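Local coordinates for protein PKS (Streptomyces albus, PDB 4OQJ) that probably catalyses carbon-carbon bond formation during polyketide chain extension, as a ketosynthase of an AT-less type I synthase that makes the antibiotic oxazolomycin, at residues D20-V25 / H279-G284; L202-L207 / V263-L268; K383-L388 / V445-P450. All blocks are in the same frame, centred on the assembly; numbering follows the deposited sequence.

Overall arrangement
All three contacts lie in the ketosynthase region and reach one large mixed sheet of its thiolase-type fold. Contact 1 joins two neighbouring strands near the middle of that sheet. Contacts 2 and 3 each lay a helix on a strand flanking this pair. Their centres lie about 8 Å (contact 2) and 10 Å (contact 3) from that of contact 1, and about 15 Å from each other. Probable backbone hydrogen bonds connect them: Ala24 N to Lys266 O, 2.7 Å, and Val281 O to Glu448 N, 2.7 Å. The potassium ligands Ser292 and Lys294 belong to none of the six segments.

Contact 1: residues D20-V25 / H279-G284; sequences DSDIAV and HAVIKG
Ile23-Val25 and Ala280-Gly284 run side by side as antiparallel strands, with segment axes 4.7 Å apart at closest and N-to-C directions 147° apart. They are central neighbours in the mixed sheet of the thiolase-type fold. Ile23 and Ile282 form a hydrogen-bonded pair. Ile23 N reaches Ile282 O at 3.0 Å, and Ile282 N returns to Ile23 O at 2.8 Å. Ala24 and Val281 follow as a non-hydrogen-bonded pair. Further along, Val25 N gives a bond of 2.9 Å to Ala280 O. Ala280 N, by contrast, is buried with no partner in the model.

One face of the pair carries Ile23, Val25, Ala280 and Ile282. Here the end of Ile282 crosses Val25, with CD1 of Ile282 4.0 Å from CG2 of Val25. Helices 195-209 and 376-390 both cover this face. The other face carries Ala24 and Val281, and helix 268-274 lies over it.

Just before strand 23-25, Asp22 rests its CB on Val281 CG1. Its carboxylate forms a salt bridge with Lys283. The lysine chain is bent at both of its middle torsions (chi2 -77°), which folds NZ back to Asp22 OD2 at 3.2 Å. NZ arrives on the syn side, above the carboxylate plane by 27°. A long, weak ion pair to Glu448 also involves this NZ.

The opposite end is closed by His279. Val25 O accepts two donors from this one residue. His279 N binds it at 2.8 Å, nearly along the C=O axis. The ring edge also faces this oxygen, and His279 ND1 adds a weak bond to Val25 O at 3.4 Å.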
ATOM      1  N   ASP A  20      21.601  -9.588   3.990  1.00 41.12           N
ATOM      2  CA  ASP A  20      20.692  -9.870   2.884  1.00 44.13           C
ATOM      3  C   ASP A  20      19.572  -8.836   2.778  1.00 35.51           C
ATOM      4  O   ASP A  20      19.166  -8.445   1.680  1.00 38.69           O
ATOM      5  CB  ASP A  20      20.082 -11.265   3.051  1.00 59.79           C
ATOM      6  CG  ASP A  20      21.029 -12.372   2.635  1.00 77.53           C
ATOM      7  OD1 ASP A  20      22.241 -12.101   2.497  1.00 85.62           O
ATOM      8  OD2 ASP A  20      20.561 -13.517   2.451  1.00 82.76           O
ATOM      9  N   SER A  21      19.083  -8.390   3.927  1.00 28.16           N
ATOM     10  CA  SER A  21      17.912  -7.520   3.977  1.00 28.68           C
ATOM     11  C   SER A  21      18.234  -6.026   3.921  1.00 26.43           C
ATOM     12  O   SER A  21      17.321  -5.209   3.871  1.00 28.52           O
ATOM     13  CB  SER A  21      17.118  -7.814   5.249  1.00 30.38           C
ATOM     14  OG  SER A  21      17.890  -7.512   6.398  1.00 36.44           O
ATOM     15  N   ASP A  22      19.513  -5.655   3.935  1.00 21.38           N
ATOM     16  CA  ASP A  22      19.867  -4.238   3.881  1.00 18.24           C
ATOM     17  C   ASP A  22      19.471  -3.666   2.527  1.00 16.78           C
ATOM     18  O   ASP A  22      19.713  -4.288   1.491  1.00 15.86           O
ATOM     19  CB  ASP A  22      21.365  -4.026   4.124  1.00 23.83           C
ATOM     20  CG  ASP A  22      21.763  -4.192   5.588  1.00 33.34           C
ATOM     21  OD1 ASP A  22      20.878  -4.259   6.470  1.00 31.19           O
ATOM     22  OD2 ASP A  22      22.982  -4.247   5.854  1.00 39.31           O
ATOM     23  N   ILE A  23      18.866  -2.481   2.542  1.00 16.39           N
ATOM     24  CA  ILE A  23      18.426  -1.800   1.326  1.00 14.80           C
ATOM     25  C   ILE A  23      19.239  -0.535   1.080  1.00 14.83           C
ATOM     26  O   ILE A  23      19.281   0.352   1.926  1.00 16.30           O
ATOM     27  CB  ILE A  23      16.933  -1.392   1.394  1.00 17.07           C
ATOM     28  CG1 ILE A  23      16.011  -2.596   1.640  1.00 21.58           C
ATOM     29  CG2 ILE A  23      16.513  -0.663   0.131  1.00 14.69           C
ATOM     30  CD1 ILE A  23      16.041  -3.649   0.587  1.00 23.32           C
ATOM     31  N   ALA A  24      19.862  -0.431  -0.090  1.00 13.84           N
ATOM     32  CA  ALA A  24      20.562   0.792  -0.462  1.00 13.75           C
ATOM     33  C   ALA A  24      19.613   1.873  -0.967  1.00 14.05           C
ATOM     34  O   ALA A  24      18.669   1.588  -1.705  1.00 15.83           O
ATOM     35  CB  ALA A  24      21.601   0.501  -1.522  1.00 17.24           C
ATOM     36  N   VAL A  25      19.865   3.113  -0.561  1.00 12.23           N
ATOM     37  CA  VAL A  25      19.283   4.269  -1.222  1.00 11.48           C
ATOM     38  C   VAL A  25      20.236   4.681  -2.331  1.00 14.42           C
ATOM     39  O   VAL A  25      21.332   5.159  -2.039  1.00 17.16           O
ATOM     40  CB  VAL A  25      19.075   5.430  -0.257  1.00 14.47           C
ATOM     41  CG1 VAL A  25      18.458   6.612  -0.973  1.00 13.41           C
ATOM     42  CG2 VAL A  25      18.196   4.985   0.913  1.00 14.08           C
ATOM     43  N   HIS A 279      23.807   6.151  -1.162  1.00 16.23           N
ATOM     44  CA  HIS A 279      23.704   7.381  -0.377  1.00 18.33           C
ATOM     45  C   HIS A 279      23.547   7.071   1.117  1.00 19.97           C
ATOM     46  O   HIS A 279      23.994   7.828   1.982  1.00 20.04           O
ATOM     47  CB  HIS A 279      22.527   8.222  -0.871  1.00 16.27           C
ATOM     48  CG  HIS A 279      22.725   8.785  -2.242  1.00 18.52           C
ATOM     49  ND1 HIS A 279      22.629   8.017  -3.380  1.00 23.90           N
ATOM     50  CD2 HIS A 279      23.051  10.034  -2.652  1.00 24.34           C
ATOM     51  CE1 HIS A 279      22.872   8.774  -4.439  1.00 23.56           C
ATOM     52  NE2 HIS A 279      23.118  10.000  -4.024  1.00 28.34           N
ATOM     53  N   ALA A 280      22.913   5.944   1.401  1.00 18.66           N
ATOM     54  CA  ALA A 280      22.709   5.493   2.777  1.00 19.62           C
ATOM     55  C   ALA A 280      22.132   4.087   2.720  1.00 17.00           C
ATOM     56  O   ALA A 280      21.731   3.638   1.641  1.00 17.32           O
ATOM     57  CB  ALA A 280      21.778   6.440   3.522  1.00 21.73           C
ATOM     58  N   VAL A 281      22.066   3.404   3.864  1.00 14.40           N
ATOM     59  CA  VAL A 281      21.523   2.047   3.936  1.00 14.25           C
ATOM     60  C   VAL A 281      20.345   1.997   4.920  1.00 15.01           C
ATOM     61  O   VAL A 281      20.455   2.422   6.053  1.00 17.01           O
ATOM     62  CB  VAL A 281      22.591   1.028   4.366  1.00 16.95           C
ATOM     63  CG1 VAL A 281      22.018  -0.379   4.421  1.00 15.31           C
ATOM     64  CG2 VAL A 281      23.794   1.087   3.427  1.00 20.99           C
ATOM     65  N   ILE A 282      19.211   1.504   4.450  1.00 12.99           N
ATOM     66  CA  ILE A 282      18.058   1.239   5.301  1.00 13.52           C
ATOM     67  C   ILE A 282      18.236  -0.156   5.882  1.00 16.29           C
ATOM     68  O   ILE A 282      18.323  -1.149   5.147  1.00 17.95           O
ATOM     69  CB  ILE A 282      16.756   1.367   4.515  1.00 15.32           C
ATOM     70  CG1 ILE A 282      16.580   2.820   4.066  1.00 17.77           C
ATOM     71  CG2 ILE A 282      15.559   0.925   5.362  1.00 12.85           C
ATOM     72  CD1 ILE A 282      15.460   3.026   3.085  1.00 23.72           C
ATOM     73  N   LYS A 283      18.360  -0.207   7.204  1.00 16.52           N
ATOM     74  CA  LYS A 283      18.635  -1.438   7.930  1.00 18.62           C
ATOM     75  C   LYS A 283      17.346  -2.142   8.290  1.00 18.50           C
ATOM     76  O   LYS A 283      17.306  -3.369   8.431  1.00 17.71           O
ATOM     77  CB  LYS A 283      19.427  -1.137   9.205  1.00 19.04           C
ATOM     78  CG  LYS A 283      20.702  -0.329   8.991  1.00 23.79           C
ATOM     79  CD  LYS A 283      21.823  -1.176   8.427  1.00 27.07           C
ATOM     80  CE  LYS A 283      22.370  -2.174   9.449  1.00 35.54           C
ATOM     81  NZ  LYS A 283      23.374  -3.079   8.821  1.00 43.17           N
ATOM     82  N   GLY A 284      16.283  -1.358   8.451  1.00 15.28           N
ATOM     83  CA  GLY A 284      15.005  -1.912   8.843  1.00 16.07           C
ATOM     84  C   GLY A 284      13.925  -0.851   8.935  1.00 15.68           C
ATOM     85  O   GLY A 284      14.210   0.353   9.022  1.00 14.67           O
TER
HETATM   86  O   HOH W   1      16.309  -3.464   5.258  1.00 39.21           O

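Contact 2: residues L202-L207 / V263-L268; sequences LACLSL and VVLKRL
Arg267 NE donates to a water at 3.0 Å. The water sits in plane at the edge of the guanidinium. It is also 3.1 Å from Leu207 O, so it can bridge the arginine and the helix backbone. The arginine chain is extended from CG to NE, which brings the guanidinium near the helix, with Arg267 NH2 3.4 Å from Leu207 O.

The rest is apolar. Leu265 points from its strand toward the helix and supplies two contact surfaces. Its CB lies 3.7 Å from Leu207 CD1, and the two leucine side chains cross at about a right angle. Its CD1 reaches further back along the helix, to Ala203 CB at 3.9 Å and Cys204 SG at 4.1 Å. Lys266 points away from the helix, and its NZ forms salt bridges with Asp274 and Asp276.

The helix 202-207 and strand 263-267 segments run at 30°, with axes 8.9 Å apart. The far side of the helix packs on Tyr135 and Ser209 of the second subunit. Helix 195-209 packs on the sheet as one of the central helices of the layered alpha-beta-alpha-beta-alpha thiolase fold.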
ATOM      1  N   LEU A 202       6.717  -0.292   2.492  1.00 11.87           N
ATOM      2  CA  LEU A 202       6.151  -1.252   1.544  1.00 14.93           C
ATOM      3  C   LEU A 202       7.098  -1.495   0.364  1.00 12.22           C
ATOM      4  O   LEU A 202       7.182  -2.618  -0.137  1.00  9.18           O
ATOM      5  CB  LEU A 202       4.783  -0.789   1.046  1.00 13.31           C
ATOM      6  CG  LEU A 202       3.704  -0.731   2.135  1.00 13.62           C
ATOM      7  CD1 LEU A 202       2.445  -0.091   1.579  1.00 17.93           C
ATOM      8  CD2 LEU A 202       3.410  -2.121   2.706  1.00 11.51           C
ATOM      9  N   ALA A 203       7.817  -0.461  -0.057  1.00 11.67           N
ATOM     10  CA  ALA A 203       8.836  -0.621  -1.099  1.00 12.22           C
ATOM     11  C   ALA A 203       9.906  -1.630  -0.664  1.00 13.74           C
ATOM     12  O   ALA A 203      10.284  -2.525  -1.430  1.00 13.73           O
ATOM     13  CB  ALA A 203       9.465   0.700  -1.425  1.00 11.61           C
ATOM     14  N   CYS A 204      10.387  -1.500   0.570  1.00 12.15           N
ATOM     15  CA  CYS A 204      11.361  -2.454   1.089  1.00 13.76           C
ATOM     16  C   CYS A 204      10.774  -3.866   1.168  1.00 14.67           C
ATOM     17  O   CYS A 204      11.437  -4.833   0.802  1.00 15.70           O
ATOM     18  CB  CYS A 204      11.861  -2.010   2.459  1.00 12.02           C
ATOM     19  SG  CYS A 204      12.856  -0.489   2.434  1.00 15.14           S
ATOM     20  N   LEU A 205       9.537  -3.998   1.640  1.00 12.56           N
ATOM     21  CA  LEU A 205       8.889  -5.328   1.685  1.00 15.65           C
ATOM     22  C   LEU A 205       8.798  -5.938   0.280  1.00 16.41           C
ATOM     23  O   LEU A 205       9.100  -7.120   0.065  1.00 16.06           O
ATOM     24  CB  LEU A 205       7.486  -5.226   2.276  1.00 23.74           C
ATOM     25  CG  LEU A 205       7.241  -5.931   3.604  1.00 42.83           C
ATOM     26  CD1 LEU A 205       8.233  -5.465   4.672  1.00 53.58           C
ATOM     27  CD2 LEU A 205       5.815  -5.676   4.043  1.00 42.82           C
ATOM     28  N   SER A 206       8.390  -5.117  -0.683  1.00 18.75           N
ATOM     29  CA  SER A 206       8.325  -5.563  -2.076  1.00 23.37           C
ATOM     30  C   SER A 206       9.670  -6.043  -2.587  1.00 19.39           C
ATOM     31  O   SER A 206       9.759  -7.104  -3.211  1.00 21.04           O
ATOM     32  CB  SER A 206       7.835  -4.440  -2.983  1.00 29.09           C
ATOM     33  OG  SER A 206       6.488  -4.624  -3.322  1.00 30.12           O
ATOM     34  N   LEU A 207      10.708  -5.245  -2.338  1.00 18.01           N
ATOM     35  CA  LEU A 207      12.069  -5.565  -2.767  1.00 21.16           C
ATOM     36  C   LEU A 207      12.555  -6.855  -2.162  1.00 26.38           C
ATOM     37  O   LEU A 207      13.179  -7.669  -2.835  1.00 31.94           O
ATOM     38  CB  LEU A 207      13.053  -4.458  -2.386  1.00 19.51           C
ATOM     39  CG  LEU A 207      13.090  -3.227  -3.287  1.00 19.84           C
ATOM     40  CD1 LEU A 207      13.907  -2.132  -2.630  1.00 20.56           C
ATOM     41  CD2 LEU A 207      13.693  -3.568  -4.631  1.00 18.70           C
ATOM     42  N   VAL A 263      12.726   8.621  -3.035  1.00 10.22           N
ATOM     43  CA  VAL A 263      13.961   7.871  -2.977  1.00 10.39           C
ATOM     44  C   VAL A 263      13.862   6.661  -3.890  1.00 10.07           C
ATOM     45  O   VAL A 263      12.769   6.151  -4.146  1.00 11.06           O
ATOM     46  CB  VAL A 263      14.292   7.421  -1.535  1.00 12.13           C
ATOM     47  CG1 VAL A 263      14.488   8.633  -0.643  1.00 14.88           C
ATOM     48  CG2 VAL A 263      13.186   6.498  -0.975  1.00 10.80           C
ATOM     49  N   VAL A 264      15.020   6.223  -4.378  1.00  9.14           N
ATOM     50  CA  VAL A 264      15.143   5.025  -5.207  1.00  9.72           C
ATOM     51  C   VAL A 264      15.884   3.973  -4.386  1.00 10.79           C
ATOM     52  O   VAL A 264      16.977   4.239  -3.885  1.00 11.35           O
ATOM     53  CB  VAL A 264      15.904   5.326  -6.507  1.00 11.92           C
ATOM     54  CG1 VAL A 264      16.052   4.074  -7.384  1.00  9.33           C
ATOM     55  CG2 VAL A 264      15.227   6.444  -7.276  1.00 13.53           C
ATOM     56  N   LEU A 265      15.276   2.797  -4.238  1.00  9.70           N
ATOM     57  CA  LEU A 265      15.746   1.755  -3.335  1.00 12.50           C
ATOM     58  C   LEU A 265      16.116   0.500  -4.118  1.00 14.76           C
ATOM     59  O   LEU A 265      15.495   0.194  -5.135  1.00 13.14           O
ATOM     60  CB  LEU A 265      14.665   1.428  -2.300  1.00 14.05           C
ATOM     61  CG  LEU A 265      14.145   2.651  -1.529  1.00 14.72           C
ATOM     62  CD1 LEU A 265      12.992   2.277  -0.614  1.00 16.84           C
ATOM     63  CD2 LEU A 265      15.261   3.300  -0.727  1.00 13.88           C
ATOM     64  N   LYS A 266      17.127  -0.213  -3.623  1.00 12.13           N
ATOM     65  CA  LYS A 266      17.645  -1.429  -4.239  1.00 13.15           C
ATOM     66  C   LYS A 266      18.339  -2.243  -3.157  1.00 16.82           C
ATOM     67  O   LYS A 266      18.909  -1.665  -2.236  1.00 17.64           O
ATOM     68  CB  LYS A 266      18.635  -1.079  -5.355  1.00 15.37           C
ATOM     69  CG  LYS A 266      19.201  -2.285  -6.109  1.00 18.77           C
ATOM     70  CD  LYS A 266      20.348  -1.870  -7.041  1.00 23.39           C
ATOM     71  CE  LYS A 266      20.051  -2.155  -8.485  1.00 23.98           C
ATOM     72  NZ  LYS A 266      21.202  -1.866  -9.405  1.00 22.20           N
ATOM     73  N   ARG A 267      18.307  -3.566  -3.244  1.00 15.46           N
ATOM     74  CA  ARG A 267      19.036  -4.364  -2.263  1.00 19.33           C
ATOM     75  C   ARG A 267      20.461  -3.882  -2.229  1.00 20.33           C
ATOM     76  O   ARG A 267      21.036  -3.604  -3.273  1.00 19.30           O
ATOM     77  CB  ARG A 267      19.039  -5.842  -2.601  1.00 22.93           C
ATOM     78  CG  ARG A 267      17.723  -6.539  -2.500  1.00 32.35           C
ATOM     79  CD  ARG A 267      17.978  -8.009  -2.682  1.00 43.40           C
ATOM     80  NE  ARG A 267      16.751  -8.783  -2.767  1.00 49.51           N
ATOM     81  CZ  ARG A 267      16.343  -9.657  -1.852  1.00 58.27           C
ATOM     82  NH1 ARG A 267      17.058  -9.891  -0.745  1.00 53.22           N
ATOM     83  NH2 ARG A 267      15.205 -10.308  -2.050  1.00 66.66           N
ATOM     84  N   LEU A 268      21.034  -3.783  -1.042  1.00 19.54           N
ATOM     85  CA  LEU A 268      22.397  -3.267  -0.928  1.00 20.93           C
ATOM     86  C   LEU A 268      23.385  -4.135  -1.682  1.00 19.59           C
ATOM     87  O   LEU A 268      24.268  -3.613  -2.365  1.00 18.35           O
ATOM     88  CB  LEU A 268      22.825  -3.164   0.533  1.00 22.45           C
ATOM     89  CG  LEU A 268      24.273  -2.728   0.750  1.00 22.03           C
ATOM     90  CD1 LEU A 268      24.543  -1.385   0.098  1.00 21.13           C
ATOM     91  CD2 LEU A 268      24.604  -2.678   2.258  1.00 24.47           C
TER
HETATM   92  O   HOH W   2      15.304  -7.614  -5.136  1.00 37.03           O

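Contact 3: residues K383-L388 / V445-P450; sequences KTILML and VIVEEP
The peptide group between Glu448 and Glu449 is the flat group here, and Leu388 covers one of its faces. Leu388 CD2 stands 3.8 Å from Glu449 N, and Leu388 CD1 stands 3.9 Å from Glu448 C. The Pro450 ring comes in by CD, its atom nearest the helix, at 4.3 Å from Leu388 O. This is helix-on-sheet packing in the thiolase-type fold of the ketosynthase. The helix 383-388 and strand 445-448 segments run nearly parallel, at 21°, with axes 9.0 Å apart.

No hydrogen bond crosses between the two segments. Leu388 does most of the work. Its chi1 (-77°) sets CG anti to the carbonyl carbon, and the two methyls then part, CD1 to Val447 and CD2 to Glu449. CD2 also touches Glu449 CB at 4.0 Å, and these two side chains cross at about a right angle. The Glu449 chain then leads away, and its carboxylate forms salt bridges with Arg391 and Arg429. Glu448 points away from the helix and pairs with Arg430.

One turn back, Ile385 CG1 only grazes Val447 CG1, at 4.5 Å. Ile385 also rests on Ala280 of the neighbouring strand, so the helix spans two strands. The tight point is at Val447, where CG1 meets Leu388 CD1 at 3.4 Å, closer than methyls usually come.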
ATOM      1  N   LYS A 383      16.630  14.419   4.907  1.00 12.24           N
ATOM      2  CA  LYS A 383      17.555  15.169   5.759  1.00 13.18           C
ATOM      3  C   LYS A 383      18.536  14.208   6.396  1.00 16.28           C
ATOM      4  O   LYS A 383      19.730  14.474   6.452  1.00 17.05           O
ATOM      5  CB  LYS A 383      16.817  15.959   6.860  1.00 12.77           C
ATOM      6  CG  LYS A 383      17.663  16.285   8.109  1.00 13.46           C
ATOM      7  CD  LYS A 383      16.815  16.941   9.207  1.00 16.37           C
ATOM      8  CE  LYS A 383      17.630  17.170  10.483  1.00 17.26           C
ATOM      9  NZ  LYS A 383      16.763  17.744  11.515  1.00 15.62           N
ATOM     10  N   THR A 384      18.018  13.090   6.890  1.00 13.43           N
ATOM     11  CA  THR A 384      18.831  12.140   7.642  1.00 14.54           C
ATOM     12  C   THR A 384      19.824  11.454   6.708  1.00 15.53           C
ATOM     13  O   THR A 384      20.973  11.225   7.072  1.00 16.55           O
ATOM     14  CB  THR A 384      17.923  11.093   8.362  1.00 17.98           C
ATOM     15  OG1 THR A 384      17.047  11.778   9.273  1.00 16.96           O
ATOM     16  CG2 THR A 384      18.743  10.079   9.127  1.00 16.12           C
ATOM     17  N   ILE A 385      19.393  11.149   5.493  1.00 14.46           N
ATOM     18  CA  ILE A 385      20.300  10.572   4.498  1.00 15.66           C
ATOM     19  C   ILE A 385      21.458  11.527   4.179  1.00 15.43           C
ATOM     20  O   ILE A 385      22.604  11.103   4.092  1.00 17.47           O
ATOM     21  CB  ILE A 385      19.548  10.214   3.201  1.00 14.85           C
ATOM     22  CG1 ILE A 385      18.637   9.013   3.447  1.00 15.38           C
ATOM     23  CG2 ILE A 385      20.528   9.907   2.062  1.00 15.25           C
ATOM     24  CD1 ILE A 385      17.627   8.762   2.338  1.00 14.61           C
ATOM     25  N   LEU A 386      21.169  12.815   4.016  1.00 15.52           N
ATOM     26  CA  LEU A 386      22.216  13.783   3.688  1.00 18.25           C
ATOM     27  C   LEU A 386      23.206  13.959   4.844  1.00 20.73           C
ATOM     28  O   LEU A 386      24.417  14.056   4.622  1.00 18.40           O
ATOM     29  CB  LEU A 386      21.598  15.131   3.309  1.00 16.32           C
ATOM     30  CG  LEU A 386      20.804  15.094   1.990  1.00 15.71           C
ATOM     31  CD1 LEU A 386      19.974  16.352   1.810  1.00 17.14           C
ATOM     32  CD2 LEU A 386      21.746  14.925   0.796  1.00 18.16           C
HETATM   33  N   MSE A 387      22.695  14.007   6.069  1.00 16.50           N
HETATM   34  CA  MSE A 387      23.542  14.111   7.255  1.00 18.05           C
HETATM   35  C   MSE A 387      24.530  12.961   7.305  1.00 19.07           C
HETATM   36  O   MSE A 387      25.704  13.160   7.617  1.00 19.87           O
HETATM   37  CB  MSE A 387      22.703  14.098   8.544  1.00 18.00           C
HETATM   38  CG  MSE A 387      21.872  15.326   8.784  1.00 20.04           C
HETATM   39 SE   MSE A 387      20.615  14.998  10.264  0.69 25.55          SE
HETATM   40  CE  MSE A 387      21.885  14.717  11.697  1.00 25.80           C
ATOM     41  N   LEU A 388      24.025  11.752   7.033  1.00 17.88           N
ATOM     42  CA  LEU A 388      24.819  10.530   7.102  1.00 18.64           C
ATOM     43  C   LEU A 388      25.870  10.488   6.002  1.00 21.29           C
ATOM     44  O   LEU A 388      27.013  10.098   6.237  1.00 22.70           O
ATOM     45  CB  LEU A 388      23.922   9.291   6.998  1.00 18.16           C
ATOM     46  CG  LEU A 388      23.132   8.884   8.244  1.00 18.96           C
ATOM     47  CD1 LEU A 388      22.033   7.881   7.873  1.00 16.14           C
ATOM     48  CD2 LEU A 388      24.063   8.291   9.281  1.00 23.15           C
ATOM     49  N   VAL A 445      12.032   4.181  10.641  1.00 10.12           N
ATOM     50  CA  VAL A 445      13.011   3.644   9.704  1.00 10.83           C
ATOM     51  C   VAL A 445      14.420   3.801  10.295  1.00 13.23           C
ATOM     52  O   VAL A 445      14.767   4.863  10.844  1.00 13.43           O
ATOM     53  CB  VAL A 445      12.904   4.367   8.357  1.00 12.13           C
ATOM     54  CG1 VAL A 445      14.021   3.962   7.391  1.00 17.06           C
ATOM     55  CG2 VAL A 445      11.546   4.107   7.756  1.00 11.85           C
ATOM     56  N   ILE A 446      15.222   2.741  10.200  1.00 12.48           N
ATOM     57  CA  ILE A 446      16.598   2.771  10.684  1.00 13.78           C
ATOM     58  C   ILE A 446      17.503   2.929   9.484  1.00 14.54           C
ATOM     59  O   ILE A 446      17.438   2.138   8.533  1.00 14.85           O
ATOM     60  CB  ILE A 446      16.991   1.493  11.442  1.00 18.62           C
ATOM     61  CG1 ILE A 446      16.031   1.236  12.622  1.00 21.43           C
ATOM     62  CG2 ILE A 446      18.457   1.573  11.903  1.00 20.14           C
ATOM     63  CD1 ILE A 446      15.972   2.339  13.649  1.00 22.12           C
ATOM     64  N   VAL A 447      18.344   3.950   9.536  1.00 13.69           N
ATOM     65  CA  VAL A 447      19.225   4.298   8.421  1.00 17.12           C
ATOM     66  C   VAL A 447      20.673   4.320   8.905  1.00 19.91           C
ATOM     67  O   VAL A 447      20.955   4.832   9.990  1.00 19.90           O
ATOM     68  CB  VAL A 447      18.878   5.683   7.810  1.00 21.38           C
ATOM     69  CG1 VAL A 447      19.629   5.885   6.523  1.00 21.93           C
ATOM     70  CG2 VAL A 447      17.384   5.815   7.554  1.00 26.01           C
ATOM     71  N   GLU A 448      21.575   3.766   8.093  1.00 16.24           N
ATOM     72  CA  GLU A 448      23.005   3.743   8.384  1.00 17.64           C
ATOM     73  C   GLU A 448      23.806   4.461   7.286  1.00 21.08           C
ATOM     74  O   GLU A 448      23.391   4.546   6.113  1.00 17.14           O
ATOM     75  CB  GLU A 448      23.474   2.294   8.537  1.00 17.87           C
ATOM     76  CG  GLU A 448      24.907   2.121   9.002  1.00 23.71           C
ATOM     77  CD  GLU A 448      25.241   0.666   9.313  1.00 28.51           C
ATOM     78  OE1 GLU A 448      24.828   0.163  10.383  1.00 28.63           O
ATOM     79  OE2 GLU A 448      25.900   0.014   8.478  1.00 32.40           O
ATOM     80  N   GLU A 449      24.960   4.991   7.664  1.00 20.68           N
ATOM     81  CA  GLU A 449      25.809   5.654   6.696  1.00 19.88           C
ATOM     82  C   GLU A 449      26.255   4.620   5.663  1.00 19.06           C
ATOM     83  O   GLU A 449      26.298   3.424   5.951  1.00 19.31           O
ATOM     84  CB  GLU A 449      27.003   6.311   7.378  1.00 21.53           C
ATOM     85  CG  GLU A 449      27.968   5.331   8.033  1.00 25.65           C
ATOM     86  CD  GLU A 449      29.202   6.040   8.567  1.00 29.55           C
ATOM     87  OE1 GLU A 449      29.852   6.740   7.764  1.00 30.53           O
ATOM     88  OE2 GLU A 449      29.509   5.912   9.775  1.00 28.85           O
ATOM     89  N   PRO A 450      26.545   5.074   4.443  1.00 19.42           N
ATOM     90  CA  PRO A 450      26.904   4.100   3.417  1.00 23.26           C
ATOM     91  C   PRO A 450      28.291   3.511   3.656  1.00 25.10           C
ATOM     92  O   PRO A 450      29.108   4.125   4.350  1.00 23.65           O
ATOM     93  CB  PRO A 450      26.861   4.925   2.130  1.00 24.82           C
ATOM     94  CG  PRO A 450      27.209   6.305   2.566  1.00 27.00           C
ATOM     95  CD  PRO A 450      26.630   6.460   3.955  1.00 22.24           C
TER